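Local coordinates for protein AGR_C_1268p (Agrobacterium tumefaciens str. C58, PDB 2GHS) that probably binds a divalent metal ion and hydrolyses sugar lactones, as a regucalcin-like beta-propeller of the SMP-30/gluconolactonase family, at residues N137-H142 against I180-F186; H165-G169 against P322-L326; I228-G234 against N245-E250; Q272-P276 against L287-E293. One frame throughout, in Å; residues are numbered along the deposited sequence.

Contact 1. Residues N137-H142 against I180-F186; sequences NDGRMH and IPNSICF. With EDO (1,2-ethanediol), chain D.
Asn-137, Asp-138 and Arg-140 reach across to the backbone of 181-184 with their polar ends. The two strands run roughly parallel, 28° apart, and their short axes come within 6.0 Å of each other at the closest point. No backbone bond joins them here, so side chains do the bridging. Asn-137 ND2 donates to Pro-181 O at 2.9 Å, and the oxygen lies in the plane of the amide. Asp-138 has CG anti to its own N (chi1 -176°), which carries OD2 to Ile-184 N at 2.9 Å. The Arg-140 chain bends at chi3 (-55°) and brings NE to Ile-184 O at 2.9 Å, at the edge of the guanidinium. A water accepts from Arg-140 NH2 and lies within bonding distance of Asp-138 OD1 and Ile-184 O.

A 1,2-ethanediol molecule, probably from the crystallisation liquor, occupies the polar end. Its O2 accepts from Asn-137 ND2 and from Asn-182 ND2, the latter at 3.0 Å. Its O1 donates to Asn-137 OD1. Asn-137 is a predicted substrate ligand and Asn-182 a predicted metal ligand, so the diol probably marks the active-site pocket.

The aromatic pair closes the other end. His-142 points its edge at the face of Phe-186 in a T-shaped stack, with CD2 3.6 Å from Phe-186 CD1. His-142 CB also makes a CH-pi contact over that face. His-142 NE2 is held by Gly-190 O.

The contact lies near the centre of the propeller. Strand 134-141 pairs with strand 147-153, strand 170-186 pairs with strand 192-197, and strand 231-237 packs against Arg-140, Asn-182 and Cys-185.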
loop_
_atom_site.group_PDB
_atom_site.type_symbol
_atom_site.label_atom_id
_atom_site.label_comp_id
_atom_site.label_asym_id
_atom_site.label_seq_id
_atom_site.Cartn_x
_atom_site.Cartn_y
_atom_site.Cartn_z
ATOM N N ASN A 137 1.254 9.042 0.963
ATOM C CA ASN A 137 0.231 8.060 0.630
ATOM C C ASN A 137 0.919 6.692 0.430
ATOM O O ASN A 137 1.736 6.256 1.243
ATOM C CB ASN A 137 -0.625 8.556 -0.575
ATOM C CG ASN A 137 -1.965 7.808 -0.675
ATOM O OD1 ASN A 137 -2.656 7.703 0.329
ATOM N ND2 ASN A 137 -2.336 7.300 -1.889
ATOM N N ASP A 138 0.604 6.041 -0.663
ATOM C CA ASP A 138 1.060 4.686 -0.986
ATOM C C ASP A 138 2.593 4.611 -1.062
ATOM O O ASP A 138 3.244 5.505 -1.587
ATOM C CB ASP A 138 0.504 4.379 -2.362
ATOM C CG ASP A 138 0.807 2.969 -2.814
ATOM O OD1 ASP A 138 0.613 2.002 -2.018
ATOM O OD2 ASP A 138 1.222 2.826 -3.989
ATOM N N GLY A 139 3.170 3.530 -0.591
ATOM C CA GLY A 139 4.610 3.341 -0.794
ATOM C C GLY A 139 4.908 1.868 -0.791
ATOM O O GLY A 139 4.095 1.060 -0.331
ATOM N N ARG A 140 6.054 1.479 -1.350
ATOM C CA ARG A 140 6.457 0.066 -1.319
ATOM C C ARG A 140 7.972 -0.052 -1.468
ATOM O O ARG A 140 8.579 0.753 -2.154
ATOM C CB ARG A 140 5.736 -0.751 -2.402
ATOM C CG ARG A 140 5.823 -2.279 -2.123
ATOM C CD ARG A 140 4.876 -3.116 -2.906
ATOM N NE ARG A 140 3.500 -2.677 -2.714
ATOM C CZ ARG A 140 2.790 -2.944 -1.635
ATOM N NH1 ARG A 140 3.315 -3.671 -0.677
ATOM N NH2 ARG A 140 1.554 -2.462 -1.512
HETATM N N MSE A 141 8.541 -1.080 -0.845
HETATM C CA MSE A 141 9.959 -1.388 -0.912
HETATM C C MSE A 141 10.354 -2.113 -2.198
HETATM O O MSE A 141 9.725 -3.098 -2.596
HETATM C CB MSE A 141 10.361 -2.254 0.294
HETATM C CG MSE A 141 10.349 -1.544 1.626
HETATM SE SE MSE A 141 11.626 -0.080 1.626
HETATM C CE MSE A 141 13.142 -1.026 0.905
ATOM N N HIS A 142 11.438 -1.637 -2.804
ATOM C CA HIS A 142 12.083 -2.261 -3.933
ATOM C C HIS A 142 13.133 -3.246 -3.365
ATOM O O HIS A 142 13.746 -2.972 -2.328
ATOM C CB HIS A 142 12.709 -1.174 -4.828
ATOM C CG HIS A 142 13.366 -1.726 -6.044
ATOM N ND1 HIS A 142 14.647 -2.184 -6.046
ATOM C CD2 HIS A 142 12.881 -1.975 -7.276
ATOM C CE1 HIS A 142 14.946 -2.686 -7.229
ATOM N NE2 HIS A 142 13.881 -2.572 -8.007
ATOM N N ILE A 180 -3.070 11.524 -7.025
ATOM C CA ILE A 180 -3.159 10.487 -6.001
ATOM C C ILE A 180 -2.263 9.332 -6.428
ATOM O O ILE A 180 -2.672 8.460 -7.226
ATOM C CB ILE A 180 -4.587 9.960 -5.754
ATOM C CG1 ILE A 180 -5.562 11.123 -5.440
ATOM C CG2 ILE A 180 -4.581 8.901 -4.631
ATOM C CD1 ILE A 180 -6.999 10.713 -5.544
ATOM N N PRO A 181 -1.036 9.311 -5.896
ATOM C CA PRO A 181 -0.153 8.192 -6.262
ATOM C C PRO A 181 -0.587 6.903 -5.639
ATOM O O PRO A 181 -1.044 6.871 -4.496
ATOM C CB PRO A 181 1.224 8.637 -5.755
ATOM C CG PRO A 181 0.935 9.583 -4.693
ATOM C CD PRO A 181 -0.371 10.236 -4.946
ATOM N N ASN A 182 -0.525 5.822 -6.407
ATOM C CA ASN A 182 -0.976 4.524 -5.895
ATOM C C ASN A 182 -0.417 3.398 -6.722
ATOM O O ASN A 182 0.409 3.619 -7.624
ATOM C CB ASN A 182 -2.524 4.525 -5.878
ATOM C CG ASN A 182 -3.118 4.468 -4.482
ATOM O OD1 ASN A 182 -2.654 3.687 -3.642
ATOM N ND2 ASN A 182 -4.238 5.208 -4.268
ATOM N N SER A 183 -0.849 2.182 -6.397
ATOM C CA SER A 183 -0.438 0.955 -7.102
ATOM C C SER A 183 1.020 0.741 -7.265
ATOM O O SER A 183 1.456 0.105 -8.221
ATOM C CB SER A 183 -1.133 0.884 -8.467
ATOM O OG SER A 183 -0.979 -0.403 -9.097
ATOM N N ILE A 184 1.808 1.274 -6.334
ATOM C CA ILE A 184 3.262 1.084 -6.394
ATOM C C ILE A 184 3.644 -0.345 -6.049
ATOM O O ILE A 184 3.307 -0.876 -4.968
ATOM C CB ILE A 184 3.978 2.085 -5.476
ATOM C CG1 ILE A 184 3.711 3.540 -5.935
ATOM C CG2 ILE A 184 5.453 1.807 -5.479
ATOM C CD1 ILE A 184 4.237 4.544 -4.915
ATOM N N CYS A 185 4.298 -1.003 -7.005
ATOM C CA CYS A 185 4.800 -2.344 -6.782
ATOM C C CYS A 185 5.807 -2.689 -7.865
ATOM O O CYS A 185 6.068 -1.901 -8.760
ATOM C CB CYS A 185 3.648 -3.377 -6.751
ATOM S SG CYS A 185 2.695 -3.477 -8.240
ATOM N N PHE A 186 6.428 -3.850 -7.748
ATOM C CA PHE A 186 7.573 -4.205 -8.556
ATOM C C PHE A 186 7.512 -5.636 -9.082
ATOM O O PHE A 186 6.990 -6.527 -8.431
ATOM C CB PHE A 186 8.886 -4.023 -7.754
ATOM C CG PHE A 186 9.012 -2.647 -7.192
ATOM C CD1 PHE A 186 9.366 -1.580 -7.994
ATOM C CD2 PHE A 186 8.734 -2.418 -5.863
ATOM C CE1 PHE A 186 9.411 -0.282 -7.456
ATOM C CE2 PHE A 186 8.773 -1.151 -5.301
ATOM C CZ PHE A 186 9.106 -0.059 -6.097
HETATM C C1 EDO D . -6.050 7.852 -0.854
HETATM O O1 EDO D . -5.473 7.797 0.455
HETATM C C2 EDO D . -6.205 6.401 -1.333
HETATM O O2 EDO D . -4.921 5.741 -1.427
HETATM O O HOH W 1 0.824 -0.274 -3.603
#

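Contact 2. Residues H165-G169 against P322-L326; sequences HVAKG and PLYRL
The ring of Tyr-324 meets 165-169 through its rim. Val-166 O lies in the ring plane, 3.6 Å from Tyr-324 CE1. Gly-169 N also sits at the edge, on the hydroxyl side, and donates to Tyr-324 OH at 2.9 Å. The N-H points somewhat aside, with an angle of 142°. The ring of His-124 meets that of Tyr-324 at about a right angle, and His-124 NE2 shares a hydrogen bond with the same hydroxyl. This phenol oxygen is therefore gripped from two parts of the chain. Tyr-324 has CG anti to N (chi1 -180°), which extends the ring to the turn after strand 161-167. Val-166 CG1 packs beside the hydroxyl, 3.6 Å from Tyr-324 OH.

The guanidinium of Arg-325 holds a water in its plane through NH2. Lys-168 NZ reaches that water only weakly.

A second water joins the backbones. It accepts from Lys-168 N and donates to Arg-325 O at 2.6 Å. The aliphatic part of Lys-168 runs alongside the C-terminal carboxylate, with Lys-168 CB 3.5 Å from Leu-326 OXT.

This is packing at the rim of the propeller, away from the annotated sites. The C-terminal tail crosses from strand 92-99, where Tyr-324 bonds to the backbone of Lys-97, to the C-terminal end of strand 161-167 and the turn that follows. Leu-326 packs on strands 92-99 and 110-115.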
loop_
_atom_site.group_PDB
_atom_site.type_symbol
_atom_site.label_atom_id
_atom_site.label_comp_id
_atom_site.label_asym_id
_atom_site.label_seq_id
_atom_site.Cartn_x
_atom_site.Cartn_y
_atom_site.Cartn_z
ATOM N N HIS A 165 12.041 8.289 -4.502
ATOM C CA HIS A 165 12.913 7.158 -4.216
ATOM C C HIS A 165 13.740 7.546 -3.027
ATOM O O HIS A 165 14.282 8.668 -2.998
ATOM C CB HIS A 165 13.781 6.980 -5.450
ATOM C CG HIS A 165 14.862 5.956 -5.352
ATOM N ND1 HIS A 165 16.107 6.227 -4.824
ATOM C CD2 HIS A 165 14.941 4.702 -5.866
ATOM C CE1 HIS A 165 16.883 5.161 -4.969
ATOM N NE2 HIS A 165 16.199 4.221 -5.595
ATOM N N VAL A 166 13.813 6.648 -2.048
ATOM C CA VAL A 166 14.595 6.890 -0.820
ATOM C C VAL A 166 15.581 5.727 -0.634
ATOM O O VAL A 166 15.180 4.580 -0.534
ATOM C CB VAL A 166 13.709 7.008 0.395
ATOM C CG1 VAL A 166 14.546 7.490 1.561
ATOM C CG2 VAL A 166 12.523 7.976 0.134
ATOM N N ALA A 167 16.870 6.046 -0.621
ATOM C CA ALA A 167 17.885 5.038 -0.372
ATOM C C ALA A 167 18.934 5.614 0.547
ATOM O O ALA A 167 19.512 6.666 0.260
ATOM C CB ALA A 167 18.498 4.625 -1.633
ATOM N N LYS A 168 19.124 4.954 1.689
ATOM C CA LYS A 168 20.117 5.346 2.672
ATOM C C LYS A 168 19.914 6.798 3.051
ATOM O O LYS A 168 20.882 7.570 3.171
ATOM C CB LYS A 168 21.547 5.098 2.170
ATOM C CG LYS A 168 21.774 3.672 1.752
ATOM C CD LYS A 168 23.211 3.390 1.397
ATOM C CE LYS A 168 23.463 1.890 1.317
ATOM N NZ LYS A 168 22.702 1.228 0.199
ATOM N N GLY A 169 18.656 7.189 3.159
ATOM C CA GLY A 169 18.262 8.513 3.629
ATOM C C GLY A 169 18.305 9.618 2.591
ATOM O O GLY A 169 17.996 10.757 2.915
ATOM N N PRO A 322 10.776 -6.559 0.826
ATOM C CA PRO A 322 12.177 -6.297 1.114
ATOM C C PRO A 322 12.390 -5.408 2.315
ATOM O O PRO A 322 11.519 -4.609 2.659
ATOM C CB PRO A 322 12.662 -5.522 -0.124
ATOM C CG PRO A 322 11.718 -5.902 -1.171
ATOM C CD PRO A 322 10.410 -6.086 -0.524
ATOM N N LEU A 323 13.609 -5.483 2.863
ATOM C CA LEU A 323 14.030 -4.629 3.975
ATOM C C LEU A 323 14.616 -3.327 3.455
ATOM O O LEU A 323 15.334 -3.311 2.439
ATOM C CB LEU A 323 15.084 -5.321 4.831
ATOM C CG LEU A 323 14.776 -6.607 5.552
ATOM C CD1 LEU A 323 15.818 -6.830 6.656
ATOM C CD2 LEU A 323 13.439 -6.588 6.118
ATOM N N TYR A 324 14.349 -2.240 4.170
ATOM C CA TYR A 324 15.009 -0.983 3.899
ATOM C C TYR A 324 16.430 -0.998 4.435
ATOM O O TYR A 324 16.649 -1.344 5.592
ATOM C CB TYR A 324 14.268 0.174 4.539
ATOM C CG TYR A 324 14.877 1.535 4.304
ATOM C CD1 TYR A 324 14.766 2.198 3.072
ATOM C CD2 TYR A 324 15.583 2.188 5.318
ATOM C CE1 TYR A 324 15.327 3.450 2.885
ATOM C CE2 TYR A 324 16.122 3.445 5.135
ATOM C CZ TYR A 324 16.008 4.082 3.916
ATOM O OH TYR A 324 16.498 5.332 3.712
ATOM N N ARG A 325 17.383 -0.625 3.575
ATOM C CA ARG A 325 18.806 -0.567 3.936
ATOM C C ARG A 325 19.228 0.830 4.365
ATOM O O ARG A 325 19.189 1.769 3.596
ATOM C CB ARG A 325 19.650 -1.095 2.758
ATOM C CG ARG A 325 19.306 -2.546 2.428
ATOM C CD ARG A 325 20.013 -3.185 1.200
ATOM N NE ARG A 325 21.452 -3.255 1.350
ATOM C CZ ARG A 325 22.120 -4.292 1.867
ATOM N NH1 ARG A 325 21.494 -5.391 2.293
ATOM N NH2 ARG A 325 23.429 -4.239 1.942
ATOM N N LEU A 326 19.666 0.953 5.603
ATOM C CA LEU A 326 20.171 2.217 6.110
ATOM C C LEU A 326 21.497 2.611 5.455
ATOM O O LEU A 326 22.240 1.753 4.939
ATOM C CB LEU A 326 20.421 2.118 7.614
ATOM C CG LEU A 326 19.210 2.120 8.536
ATOM C CD1 LEU A 326 19.626 1.779 9.987
ATOM C CD2 LEU A 326 18.515 3.465 8.472
ATOM O OXT LEU A 326 21.837 3.804 5.442
HETATM O O HOH W 2 18.272 2.085 1.189
HETATM O O HOH W 3 24.355 -1.765 0.757
#

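Contact 3. Residues I228-G234 against N245-E250; sequences IKGGMDG and NARWGE
Strands 231-234 and 245-248 form a strongly twisted antiparallel beta hairpin of the propeller, 132° between their directions, with Gly-231 and Trp-248 a hydrogen-bonded pair joined both ways between N and O. Further in, the register slips: Ala-246 accepts from Asp-233 N but donates to Gly-234 O, so two residues of one strand face one of the other. A type II turn from Arg-247 to Glu-250 ends the second strand.

Arg-247 bends at chi2 (97°) and turns its guanidinium along the incoming loop. NE donates to Lys-229 O at 2.8 Å, and NH2 to Ile-228 O at 3.0 Å. The second donor sits above the carbonyl plane of Ile-228. Met-232, a selenomethionine, sets CG 3.3 Å from Arg-247 NH1. Its CB lies beside Asn-245 OD1.

On the Trp-248 side, Asp-233 OD2 comes 3.5 Å from Trp-248 CE3. Asp-233 is the predicted proton donor/acceptor and a predicted metal ligand, so the indole borders the probable active site.

At the outer end, Glu-250 OE1 is bound by Arg-265. One water links that atom to Lys-229 O. Lys-229 NZ makes a salt bridge to Glu-250 OE2 at 2.6 Å, meeting it on the anti side of the carboxylate.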
loop_
_atom_site.group_PDB
_atom_site.type_symbol
_atom_site.label_atom_id
_atom_site.label_comp_id
_atom_site.label_asym_id
_atom_site.label_seq_id
_atom_site.Cartn_x
_atom_site.Cartn_y
_atom_site.Cartn_z
ATOM N N ILE A 228 -13.344 3.421 -16.264
ATOM C CA ILE A 228 -13.942 2.207 -15.699
ATOM C C ILE A 228 -14.152 2.448 -14.222
ATOM O O ILE A 228 -13.338 3.123 -13.561
ATOM C CB ILE A 228 -13.095 0.956 -15.970
ATOM C CG1 ILE A 228 -12.810 0.840 -17.469
ATOM C CG2 ILE A 228 -13.791 -0.314 -15.431
ATOM C CD1 ILE A 228 -14.025 1.122 -18.369
ATOM N N LYS A 229 -15.279 1.947 -13.714
ATOM C CA LYS A 229 -15.736 2.360 -12.420
ATOM C C LYS A 229 -14.720 2.023 -11.339
ATOM O O LYS A 229 -14.073 0.972 -11.370
ATOM C CB LYS A 229 -17.079 1.714 -12.090
ATOM C CG LYS A 229 -17.647 2.093 -10.733
ATOM C CD LYS A 229 -19.068 1.525 -10.519
ATOM C CE LYS A 229 -19.656 1.960 -9.143
ATOM N NZ LYS A 229 -18.686 1.859 -7.993
ATOM N N GLY A 230 -14.604 2.934 -10.392
ATOM C CA GLY A 230 -13.687 2.765 -9.285
ATOM C C GLY A 230 -12.274 3.272 -9.577
ATOM O O GLY A 230 -11.920 3.545 -10.723
ATOM N N GLY A 231 -11.494 3.406 -8.520
ATOM C CA GLY A 231 -10.130 3.933 -8.553
ATOM C C GLY A 231 -9.096 2.876 -8.258
ATOM O O GLY A 231 -9.283 2.104 -7.329
HETATM N N MSE A 232 -8.029 2.837 -9.047
HETATM C CA MSE A 232 -6.939 1.889 -8.792
HETATM C C MSE A 232 -6.165 2.395 -7.587
HETATM O O MSE A 232 -5.554 3.474 -7.627
HETATM C CB MSE A 232 -6.031 1.728 -9.995
HETATM C CG MSE A 232 -6.754 1.186 -11.190
HETATM SE SE MSE A 232 -5.494 0.891 -12.675
HETATM C CE MSE A 232 -5.087 -0.977 -12.347
ATOM N N ASP A 233 -6.211 1.615 -6.500
ATOM C CA ASP A 233 -5.561 2.015 -5.258
ATOM C C ASP A 233 -4.270 1.185 -5.075
ATOM O O ASP A 233 -3.500 1.070 -6.020
ATOM C CB ASP A 233 -6.558 1.874 -4.078
ATOM C CG ASP A 233 -7.257 3.167 -3.745
ATOM O OD1 ASP A 233 -7.533 3.981 -4.672
ATOM O OD2 ASP A 233 -7.534 3.367 -2.550
ATOM N N GLY A 234 -4.016 0.609 -3.884
ATOM C CA GLY A 234 -2.769 -0.110 -3.649
ATOM C C GLY A 234 -2.703 -1.411 -4.403
ATOM O O GLY A 234 -3.744 -2.000 -4.759
ATOM N N ASN A 245 -4.579 -5.542 -7.521
ATOM C CA ASN A 245 -4.899 -4.123 -7.273
ATOM C C ASN A 245 -6.235 -3.954 -6.559
ATOM O O ASN A 245 -7.275 -4.439 -7.065
ATOM C CB ASN A 245 -4.954 -3.367 -8.615
ATOM C CG ASN A 245 -5.389 -1.945 -8.457
ATOM O OD1 ASN A 245 -6.430 -1.533 -9.003
ATOM N ND2 ASN A 245 -4.598 -1.163 -7.720
ATOM N N ALA A 246 -6.220 -3.266 -5.421
ATOM C CA ALA A 246 -7.439 -2.893 -4.706
ATOM C C ALA A 246 -8.155 -1.799 -5.502
ATOM O O ALA A 246 -7.544 -0.803 -5.876
ATOM C CB ALA A 246 -7.112 -2.398 -3.313
ATOM N N ARG A 247 -9.443 -1.981 -5.761
ATOM C CA ARG A 247 -10.210 -1.050 -6.577
ATOM C C ARG A 247 -11.183 -0.316 -5.661
ATOM O O ARG A 247 -12.177 -0.882 -5.202
ATOM C CB ARG A 247 -10.968 -1.790 -7.694
ATOM C CG ARG A 247 -11.712 -0.903 -8.690
ATOM C CD ARG A 247 -10.891 -0.696 -9.889
ATOM N NE ARG A 247 -11.372 0.220 -10.913
ATOM C CZ ARG A 247 -10.651 0.485 -11.993
ATOM N NH1 ARG A 247 -9.535 -0.207 -12.196
ATOM N NH2 ARG A 247 -11.063 1.351 -12.895
ATOM N N TRP A 248 -10.870 0.944 -5.360
ATOM C CA TRP A 248 -11.711 1.727 -4.477
ATOM C C TRP A 248 -13.083 1.972 -5.087
ATOM O O TRP A 248 -13.184 2.438 -6.219
ATOM C CB TRP A 248 -11.048 3.057 -4.196
ATOM C CG TRP A 248 -11.836 4.053 -3.400
ATOM C CD1 TRP A 248 -12.909 4.785 -3.822
ATOM C CD2 TRP A 248 -11.559 4.483 -2.061
ATOM N NE1 TRP A 248 -13.339 5.634 -2.800
ATOM C CE2 TRP A 248 -12.522 5.465 -1.718
ATOM C CE3 TRP A 248 -10.590 4.148 -1.126
ATOM C CZ2 TRP A 248 -12.523 6.115 -0.477
ATOM C CZ3 TRP A 248 -10.588 4.809 0.120
ATOM C CH2 TRP A 248 -11.559 5.762 0.435
ATOM N N GLY A 249 -14.106 1.630 -4.312
ATOM C CA GLY A 249 -15.478 1.825 -4.669
ATOM C C GLY A 249 -16.150 0.602 -5.212
ATOM O O GLY A 249 -17.371 0.604 -5.386
ATOM N N GLU A 250 -15.378 -0.444 -5.500
ATOM C CA GLU A 250 -15.887 -1.629 -6.140
ATOM C C GLU A 250 -15.810 -2.879 -5.250
ATOM O O GLU A 250 -16.234 -3.961 -5.695
ATOM C CB GLU A 250 -15.091 -1.882 -7.439
ATOM C CG GLU A 250 -15.467 -0.867 -8.497
ATOM C CD GLU A 250 -16.838 -1.168 -9.074
ATOM O OE1 GLU A 250 -16.947 -2.095 -9.897
ATOM O OE2 GLU A 250 -17.805 -0.508 -8.692
HETATM O O HOH W 4 -14.694 -1.649 -12.043
#

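Contact 4. Residues Q272-P276 against L287-E293; sequences QTTCP and LVTSARE
Thr-274 and Thr-289 both hold OG1 between their own N and carbonyl carbon (chi1 52° and 49°), and this brings the two hydroxyls together at 2.8 Å from Thr-274 OG1 to Thr-289 OG1. Cys-275 O lies 3.2 Å from Thr-289 OG1, a second possible acceptor. Thr-274 OG1 is also hydrogen-bonded to Gly-51 O. Gln-272 extends its chain beyond CG, and NE2 donates to Glu-293 O at 2.9 Å. That bond is nearly straight (169°), with the oxygen in the amide plane. A weak bond runs from the same NE2 to Ala-291 O. A water between Gln-272 N and Ala-291 O adds a further link.

The backbones form an antiparallel hairpin. Thr-274 N donates to Thr-289 O, and Thr-289 N to Cys-275 O. Pro-276 has no N-H to give, and its CA makes a CA-H...O contact with Leu-287 O. On the Thr-273 face, Thr-273 CG2 is tight against Val-288 CG1 at 3.4 Å.

Strand 285-290 goes on to pair with strand 309-311. Strand 51-57 packs against Thr-274 and Cys-275 through Glu-52, a predicted metal ligand. Trp-248 of strand 243-248 lies against Gln-272, Thr-274 and Ala-291.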
loop_
_atom_site.group_PDB
_atom_site.type_symbol
_atom_site.label_atom_id
_atom_site.label_comp_id
_atom_site.label_asym_id
_atom_site.label_seq_id
_atom_site.Cartn_x
_atom_site.Cartn_y
_atom_site.Cartn_z
ATOM N N GLN A 272 -14.848 0.367 -0.212
ATOM C CA GLN A 272 -13.745 1.308 -0.402
ATOM C C GLN A 272 -12.422 0.593 -0.130
ATOM O O GLN A 272 -11.733 0.843 0.866
ATOM C CB GLN A 272 -13.931 2.550 0.445
ATOM C CG GLN A 272 -15.204 3.252 0.112
ATOM C CD GLN A 272 -15.327 4.631 0.618
ATOM O OE1 GLN A 272 -15.870 5.475 -0.090
ATOM N NE2 GLN A 272 -14.885 4.888 1.842
ATOM N N THR A 273 -12.102 -0.296 -1.076
ATOM C CA THR A 273 -10.986 -1.221 -0.942
ATOM C C THR A 273 -9.703 -0.411 -1.153
ATOM O O THR A 273 -9.587 0.334 -2.151
ATOM C CB THR A 273 -11.041 -2.296 -2.015
ATOM O OG1 THR A 273 -12.376 -2.572 -2.359
ATOM C CG2 THR A 273 -10.356 -3.576 -1.548
ATOM N N THR A 274 -8.727 -0.544 -0.252
ATOM C CA THR A 274 -7.541 0.313 -0.367
ATOM C C THR A 274 -6.218 -0.368 -0.729
ATOM O O THR A 274 -5.480 0.179 -1.506
ATOM C CB THR A 274 -7.310 1.120 0.907
ATOM O OG1 THR A 274 -7.314 0.254 2.021
ATOM C CG2 THR A 274 -8.394 2.168 1.071
ATOM N N CYS A 275 -5.932 -1.542 -0.201
ATOM C CA CYS A 275 -4.614 -2.139 -0.413
ATOM C C CYS A 275 -4.550 -3.611 -0.031
ATOM O O CYS A 275 -5.089 -3.986 1.000
ATOM C CB CYS A 275 -3.524 -1.375 0.360
ATOM S SG CYS A 275 -1.834 -1.691 -0.244
ATOM N N PRO A 276 -3.887 -4.427 -0.870
ATOM C CA PRO A 276 -3.564 -5.801 -0.458
ATOM C C PRO A 276 -2.179 -5.971 0.188
ATOM O O PRO A 276 -1.281 -5.135 0.029
ATOM C CB PRO A 276 -3.645 -6.556 -1.773
ATOM C CG PRO A 276 -3.332 -5.559 -2.814
ATOM C CD PRO A 276 -3.449 -4.184 -2.251
ATOM N N LEU A 287 -4.177 -10.368 2.576
ATOM C CA LEU A 287 -4.883 -9.382 3.431
ATOM C C LEU A 287 -5.334 -8.191 2.592
ATOM O O LEU A 287 -4.606 -7.811 1.664
ATOM C CB LEU A 287 -3.926 -8.948 4.569
ATOM C CG LEU A 287 -4.365 -7.861 5.563
ATOM C CD1 LEU A 287 -3.565 -8.019 6.831
ATOM C CD2 LEU A 287 -4.153 -6.465 5.006
ATOM N N VAL A 288 -6.493 -7.592 2.912
ATOM C CA VAL A 288 -7.052 -6.460 2.158
ATOM C C VAL A 288 -7.627 -5.470 3.157
ATOM O O VAL A 288 -8.467 -5.848 3.973
ATOM C CB VAL A 288 -8.181 -6.923 1.207
ATOM C CG1 VAL A 288 -8.660 -5.784 0.402
ATOM C CG2 VAL A 288 -7.701 -8.089 0.323
ATOM N N THR A 289 -7.111 -4.241 3.155
ATOM C CA THR A 289 -7.645 -3.139 3.929
ATOM C C THR A 289 -8.745 -2.417 3.177
ATOM O O THR A 289 -8.857 -2.465 1.935
ATOM C CB THR A 289 -6.560 -2.118 4.323
ATOM O OG1 THR A 289 -5.779 -1.759 3.182
ATOM C CG2 THR A 289 -5.620 -2.730 5.347
ATOM N N SER A 290 -9.522 -1.687 3.955
ATOM C CA SER A 290 -10.597 -0.865 3.406
ATOM C C SER A 290 -10.824 0.407 4.252
ATOM O O SER A 290 -10.147 0.651 5.249
ATOM C CB SER A 290 -11.903 -1.662 3.260
ATOM O OG SER A 290 -12.470 -1.997 4.518
ATOM N N ALA A 291 -11.736 1.237 3.787
ATOM C CA ALA A 291 -11.951 2.567 4.385
ATOM C C ALA A 291 -13.432 2.882 4.585
ATOM O O ALA A 291 -14.299 2.386 3.860
ATOM C CB ALA A 291 -11.315 3.671 3.488
ATOM N N ARG A 292 -13.705 3.741 5.582
ATOM C CA ARG A 292 -15.010 4.373 5.784
ATOM C C ARG A 292 -15.032 5.843 5.344
ATOM O O ARG A 292 -16.075 6.495 5.393
ATOM C CB ARG A 292 -15.399 4.328 7.265
ATOM C CG ARG A 292 -15.908 3.010 7.679
ATOM C CD ARG A 292 -16.520 2.999 9.083
ATOM N NE ARG A 292 -17.123 1.677 9.234
ATOM C CZ ARG A 292 -17.896 1.274 10.228
ATOM N NH1 ARG A 292 -18.201 2.084 11.232
ATOM N NH2 ARG A 292 -18.363 0.032 10.201
ATOM N N GLU A 293 -13.873 6.376 4.962
ATOM C CA GLU A 293 -13.736 7.815 4.667
ATOM C C GLU A 293 -14.806 8.278 3.676
ATOM O O GLU A 293 -15.035 7.637 2.652
ATOM C CB GLU A 293 -12.334 8.117 4.115
ATOM C CG GLU A 293 -11.990 9.604 3.861
ATOM C CD GLU A 293 -10.780 9.771 2.930
ATOM O OE1 GLU A 293 -10.452 8.826 2.184
ATOM O OE2 GLU A 293 -10.160 10.858 2.921
HETATM O O HOH W 5 -15.230 0.171 2.762
#

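How the contacts relate
From the N terminus, contact 1 closes first, joining strand 134-141 to strand 170-186 across 37 residues. The 165-169 segment of contact 2 lies within that loop, but its partner is the C-terminal tail, so contacts 1 and 2 cross. Contacts 3 and 4 follow contact 1 in series, each a short hairpin, and both fall within the long span that contact 2 bridges. Contact 1 touches all three others: Met-141 packs on Pro-322, Asn-182 on Asp-233, and Arg-140 on Cys-275. Contacts 3 and 4 meet at Gly-234 and Thr-274, tying neighbouring sheets together. Contact 2 lies across the chain's centre from both.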